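Local coordinates for protein endoglucanase (PDB 5NRM) that serves, through this type I cohesin domain of a scaffoldin, to dock enzyme-borne dockerins into the cellulosome, and as a whole probably also cleaves cellulose, at residues Asn13-Ile27 with Ile88-Lys102. Numbering follows the deposited sequence.
Sequences NPGSSVVVPVKLSGI and ISTDGVFANLNFNIK
Val18, Val20, Val22 and Leu24 form antiparallel hydrogen-bonded pairs with Phe99, Leu97, Ala95 and Gly92. The Val22 N to Ala95 O bond (2.8 Å) is nearly straight, 171° at the hydrogen. Phe94 and Ala95 both face Val22, whose O accepts from Phe94 N at 2.7 Å and Ala95 N at 3.1 Å; the register slips by one residue, a classic beta bulge.

Past Leu24, where strand pairing ends, the Asp91 carboxylate holds the backbone of 26-27. Asp91 OD2 takes Gly26 N (2.9 Å) from above the carboxylate plane, whereas OD1 receives Ile27 N (3.0 Å) on its syn lone pair; together the two bonds should fix the carboxylate's rotation.

Apolar contacts line the inward face. With Val20 CG1 anti to the backbone N (chi1 -180°), Val20 CG2 reaches Phe99 CE2 at 3.9 Å; Val22 CG2 meets Leu97 CD1 at 3.9 Å. Ile101 CG1 packs against Val18 CG1 (3.8 Å), the side chains crossing nearly at right angles, and Val138 of strand 132-140 touches both.

On the other face, Asn98 OD1 lies beside Val19 CG2, while Asn98 ND2 is hydrogen-bonded to Ser50 OG and Asp52 OD2. Flanked by strands 4-12 and 46-53, this pair belongs to the cohesin jelly-roll beta-sandwich.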
loop_
_atom_site.group_PDB
_atom_site.type_symbol
_atom_site.label_atom_id
_atom_site.label_comp_id
_atom_site.label_asym_id
_atom_site.label_seq_id
_atom_site.Cartn_x
_atom_site.Cartn_y
_atom_site.Cartn_z
ATOM N N ASN A 13 -9.242 24.262 -5.024
ATOM C CA ASN A 13 -8.844 25.643 -5.367
ATOM C C ASN A 13 -7.400 25.841 -5.082
ATOM O O ASN A 13 -6.968 25.521 -3.996
ATOM C CB ASN A 13 -9.621 26.679 -4.544
ATOM C CG ASN A 13 -11.109 26.467 -4.648
ATOM O OD1 ASN A 13 -11.778 26.021 -3.700
ATOM N ND2 ASN A 13 -11.610 26.630 -5.839
ATOM N N PRO A 14 -6.685 26.498 -5.971
ATOM C CA PRO A 14 -5.287 26.827 -5.666
ATOM C C PRO A 14 -5.230 27.574 -4.356
ATOM O O PRO A 14 -6.074 28.471 -4.101
ATOM C CB PRO A 14 -4.855 27.673 -6.861
ATOM C CG PRO A 14 -5.638 27.053 -7.932
ATOM C CD PRO A 14 -7.023 26.839 -7.350
ATOM N N GLY A 15 -4.280 27.224 -3.514
ATOM C CA GLY A 15 -4.158 27.883 -2.221
ATOM C C GLY A 15 -4.946 27.214 -1.078
ATOM O O GLY A 15 -4.891 27.741 0.046
ATOM N N SER A 16 -5.715 26.203 -1.385
ATOM C CA SER A 16 -6.562 25.506 -0.442
ATOM C C SER A 16 -6.087 24.079 -0.276
ATOM O O SER A 16 -5.309 23.528 -1.072
ATOM C CB SER A 16 -7.999 25.452 -0.951
ATOM O OG SER A 16 -8.600 26.743 -0.946
ATOM N N SER A 17 -6.595 23.435 0.761
ATOM C CA SER A 17 -6.296 22.033 0.984
ATOM C C SER A 17 -7.328 21.211 0.272
ATOM O O SER A 17 -8.442 21.679 -0.047
ATOM C CB SER A 17 -6.309 21.773 2.489
ATOM O OG SER A 17 -7.608 22.002 2.972
ATOM N N VAL A 18 -6.988 19.959 0.015
ATOM C CA VAL A 18 -7.896 19.014 -0.662
ATOM C C VAL A 18 -7.581 17.587 -0.222
ATOM O O VAL A 18 -6.459 17.256 0.102
ATOM C CB VAL A 18 -7.674 19.144 -2.204
ATOM C CG1 VAL A 18 -6.289 18.684 -2.609
ATOM C CG2 VAL A 18 -8.753 18.457 -3.044
ATOM N N VAL A 19 -8.610 16.751 -0.204
ATOM C CA VAL A 19 -8.486 15.322 0.094
ATOM C C VAL A 19 -8.780 14.573 -1.194
ATOM O O VAL A 19 -9.779 14.836 -1.912
ATOM C CB VAL A 19 -9.444 14.884 1.224
ATOM C CG1 VAL A 19 -9.274 13.407 1.543
ATOM C CG2 VAL A 19 -9.168 15.745 2.441
ATOM N N VAL A 20 -7.931 13.594 -1.507
ATOM C CA VAL A 20 -8.075 12.722 -2.704
ATOM C C VAL A 20 -8.251 11.277 -2.231
ATOM O O VAL A 20 -7.289 10.711 -1.681
ATOM C CB VAL A 20 -6.841 12.812 -3.604
ATOM C CG1 VAL A 20 -7.060 11.909 -4.809
ATOM C CG2 VAL A 20 -6.623 14.270 -4.078
ATOM N N PRO A 21 -9.470 10.771 -2.323
ATOM C CA PRO A 21 -9.726 9.381 -1.887
ATOM C C PRO A 21 -9.171 8.397 -2.917
ATOM O O PRO A 21 -9.230 8.585 -4.149
ATOM C CB PRO A 21 -11.249 9.339 -1.760
ATOM C CG PRO A 21 -11.686 10.767 -1.608
ATOM C CD PRO A 21 -10.746 11.515 -2.470
ATOM N N VAL A 22 -8.626 7.294 -2.373
ATOM C CA VAL A 22 -8.230 6.083 -3.118
ATOM C C VAL A 22 -9.134 4.961 -2.670
ATOM O O VAL A 22 -9.302 4.726 -1.455
ATOM C CB VAL A 22 -6.754 5.724 -2.808
ATOM C CG1 VAL A 22 -6.350 4.482 -3.571
ATOM C CG2 VAL A 22 -5.803 6.872 -3.088
ATOM N N LYS A 23 -9.783 4.319 -3.626
ATOM C CA LYS A 23 -10.909 3.414 -3.315
ATOM C C LYS A 23 -10.644 2.013 -3.877
ATOM O O LYS A 23 -9.885 1.847 -4.861
ATOM C CB LYS A 23 -12.172 3.939 -3.928
ATOM C CG LYS A 23 -12.595 5.286 -3.371
ATOM C CD LYS A 23 -13.797 5.862 -4.116
ATOM C CE LYS A 23 -15.011 5.486 -3.347
ATOM N NZ LYS A 23 -16.189 6.020 -4.012
ATOM N N LEU A 24 -11.300 1.032 -3.234
ATOM C CA LEU A 24 -11.398 -0.342 -3.723
ATOM C C LEU A 24 -12.839 -0.618 -3.985
ATOM O O LEU A 24 -13.751 -0.212 -3.230
ATOM C CB LEU A 24 -10.868 -1.311 -2.703
ATOM C CG LEU A 24 -9.448 -1.132 -2.291
ATOM C CD1 LEU A 24 -9.060 -2.250 -1.325
ATOM C CD2 LEU A 24 -8.473 -1.107 -3.481
ATOM N N SER A 25 -13.079 -1.339 -5.077
ATOM C CA SER A 25 -14.399 -1.848 -5.367
ATOM C C SER A 25 -14.298 -3.255 -5.918
ATOM O O SER A 25 -13.277 -3.628 -6.475
ATOM C CB SER A 25 -15.178 -0.939 -6.334
ATOM O OG SER A 25 -14.717 -1.121 -7.663
ATOM N N GLY A 26 -15.364 -4.000 -5.720
ATOM C CA GLY A 26 -15.400 -5.404 -6.144
ATOM C C GLY A 26 -14.604 -6.350 -5.294
ATOM O O GLY A 26 -14.142 -7.414 -5.767
ATOM N N ILE A 27 -14.418 -5.998 -4.025
ATOM C CA ILE A 27 -13.796 -6.930 -3.071
ATOM C C ILE A 27 -14.721 -8.112 -2.993
ATOM O O ILE A 27 -15.940 -7.952 -2.867
ATOM C CB ILE A 27 -13.646 -6.280 -1.700
ATOM C CG1 ILE A 27 -12.628 -5.150 -1.812
ATOM C CG2 ILE A 27 -13.176 -7.272 -0.662
ATOM C CD1 ILE A 27 -12.494 -4.267 -0.579
ATOM N N ILE A 88 -10.232 -6.821 5.025
ATOM C CA ILE A 88 -11.145 -5.746 4.562
ATOM C C ILE A 88 -12.188 -6.441 3.753
ATOM O O ILE A 88 -11.904 -7.271 2.892
ATOM C CB ILE A 88 -10.399 -4.685 3.725
ATOM C CG1 ILE A 88 -9.372 -3.971 4.543
ATOM C CG2 ILE A 88 -11.415 -3.776 3.040
ATOM C CD1 ILE A 88 -8.388 -3.206 3.752
ATOM N N SER A 89 -13.462 -6.157 4.028
ATOM C CA SER A 89 -14.569 -6.850 3.427
ATOM C C SER A 89 -15.531 -5.947 2.597
ATOM O O SER A 89 -16.299 -6.432 1.735
ATOM C CB SER A 89 -15.407 -7.472 4.557
ATOM O OG SER A 89 -15.734 -6.428 5.526
ATOM N N THR A 90 -15.386 -4.643 2.803
ATOM C CA THR A 90 -16.356 -3.680 2.291
ATOM C C THR A 90 -15.682 -2.744 1.315
ATOM O O THR A 90 -14.604 -2.246 1.546
ATOM C CB THR A 90 -16.894 -2.868 3.492
ATOM O OG1 THR A 90 -17.562 -3.818 4.334
ATOM C CG2 THR A 90 -17.893 -1.804 3.037
ATOM N N ASP A 91 -16.347 -2.552 0.194
ATOM C CA ASP A 91 -15.896 -1.614 -0.787
ATOM C C ASP A 91 -16.011 -0.184 -0.251
ATOM O O ASP A 91 -16.950 0.140 0.491
ATOM C CB ASP A 91 -16.752 -1.716 -2.063
ATOM C CG ASP A 91 -16.561 -3.012 -2.856
ATOM O OD1 ASP A 91 -15.603 -3.692 -2.548
ATOM O OD2 ASP A 91 -17.390 -3.245 -3.841
ATOM N N GLY A 92 -15.108 0.675 -0.708
ATOM C CA GLY A 92 -15.138 2.070 -0.312
ATOM C C GLY A 92 -13.763 2.671 -0.334
ATOM O O GLY A 92 -12.871 2.244 -1.064
ATOM N N VAL A 93 -13.588 3.687 0.498
ATOM C CA VAL A 93 -12.386 4.446 0.564
ATOM C C VAL A 93 -11.378 3.646 1.384
ATOM O O VAL A 93 -11.590 3.278 2.540
ATOM C CB VAL A 93 -12.615 5.884 1.177
ATOM C CG1 VAL A 93 -11.302 6.604 1.223
ATOM C CG2 VAL A 93 -13.580 6.658 0.344
ATOM N N PHE A 94 -10.250 3.430 0.740
ATOM C CA PHE A 94 -9.081 2.753 1.332
ATOM C C PHE A 94 -8.033 3.702 1.899
ATOM O O PHE A 94 -7.383 3.396 2.890
ATOM C CB PHE A 94 -8.431 1.862 0.221
ATOM C CG PHE A 94 -7.195 1.096 0.682
ATOM C CD1 PHE A 94 -7.316 -0.055 1.471
ATOM C CD2 PHE A 94 -5.975 1.466 0.278
ATOM C CE1 PHE A 94 -6.160 -0.739 1.819
ATOM C CE2 PHE A 94 -4.822 0.808 0.665
ATOM C CZ PHE A 94 -4.914 -0.325 1.387
ATOM N N ALA A 95 -7.795 4.834 1.246
ATOM C CA ALA A 95 -6.879 5.872 1.760
ATOM C C ALA A 95 -7.417 7.231 1.407
ATOM O O ALA A 95 -7.974 7.413 0.314
ATOM C CB ALA A 95 -5.487 5.724 1.192
ATOM N N ASN A 96 -7.198 8.195 2.293
ATOM C CA ASN A 96 -7.450 9.646 2.024
ATOM C C ASN A 96 -6.112 10.349 1.983
ATOM O O ASN A 96 -5.414 10.345 3.019
ATOM C CB ASN A 96 -8.359 10.204 3.122
ATOM C CG ASN A 96 -9.754 9.596 3.041
ATOM O OD1 ASN A 96 -10.229 8.883 4.020
ATOM N ND2 ASN A 96 -10.413 9.843 1.950
ATOM N N LEU A 97 -5.792 10.968 0.854
ATOM C CA LEU A 97 -4.554 11.629 0.670
ATOM C C LEU A 97 -4.829 13.124 0.862
ATOM O O LEU A 97 -5.628 13.689 0.137
ATOM C CB LEU A 97 -3.995 11.309 -0.697
ATOM C CG LEU A 97 -3.832 9.829 -1.047
ATOM C CD1 LEU A 97 -3.304 9.760 -2.501
ATOM C CD2 LEU A 97 -2.947 9.099 -0.028
ATOM N N ASN A 98 -4.115 13.729 1.776
ATOM C CA ASN A 98 -4.298 15.159 2.093
ATOM C C ASN A 98 -3.176 16.022 1.532
ATOM O O ASN A 98 -2.009 15.822 1.846
ATOM C CB ASN A 98 -4.365 15.333 3.609
ATOM C CG ASN A 98 -5.395 14.447 4.237
ATOM O OD1 ASN A 98 -6.558 14.558 3.869
ATOM N ND2 ASN A 98 -5.001 13.645 5.237
ATOM N N PHE A 99 -3.522 16.899 0.597
ATOM C CA PHE A 99 -2.615 17.843 -0.004
ATOM C C PHE A 99 -3.011 19.291 0.303
ATOM O O PHE A 99 -4.173 19.595 0.492
ATOM C CB PHE A 99 -2.703 17.671 -1.533
ATOM C CG PHE A 99 -2.286 16.305 -2.024
ATOM C CD1 PHE A 99 -0.939 15.973 -2.172
ATOM C CD2 PHE A 99 -3.271 15.347 -2.288
ATOM C CE1 PHE A 99 -0.618 14.704 -2.691
ATOM C CE2 PHE A 99 -2.947 14.128 -2.807
ATOM C CZ PHE A 99 -1.606 13.792 -2.950
ATOM N N ASN A 100 -2.036 20.206 0.186
ATOM C CA ASN A 100 -2.297 21.615 -0.033
ATOM C C ASN A 100 -2.025 21.878 -1.526
ATOM O O ASN A 100 -1.013 21.418 -2.052
ATOM C CB ASN A 100 -1.359 22.434 0.814
ATOM C CG ASN A 100 -1.708 22.438 2.283
ATOM O OD1 ASN A 100 -2.861 22.261 2.673
ATOM N ND2 ASN A 100 -0.699 22.572 3.108
ATOM N N ILE A 101 -2.944 22.554 -2.206
ATOM C CA ILE A 101 -2.783 22.929 -3.549
ATOM C C ILE A 101 -1.950 24.182 -3.592
ATOM O O ILE A 101 -2.361 25.216 -3.010
ATOM C CB ILE A 101 -4.151 23.166 -4.230
ATOM C CG1 ILE A 101 -5.044 21.935 -4.123
ATOM C CG2 ILE A 101 -3.925 23.480 -5.714
ATOM C CD1 ILE A 101 -6.486 22.147 -4.483
ATOM N N LYS A 102 -0.844 24.186 -4.360
ATOM C CA LYS A 102 0.013 25.327 -4.410
ATOM C C LYS A 102 -0.764 26.548 -4.956
ATOM O O LYS A 102 -1.513 26.429 -5.936
ATOM C CB LYS A 102 1.282 25.047 -5.211
ATOM C CG LYS A 102 2.080 23.959 -4.503
ATOM C CD LYS A 102 3.409 23.695 -5.214
ATOM C CE LYS A 102 4.317 22.749 -4.447
ATOM N NZ LYS A 102 5.560 22.452 -5.255
HETATM O O HOH W 1 -3.797 24.993 1.763
HETATM O O HOH W 2 -17.497 -6.332 -0.736
#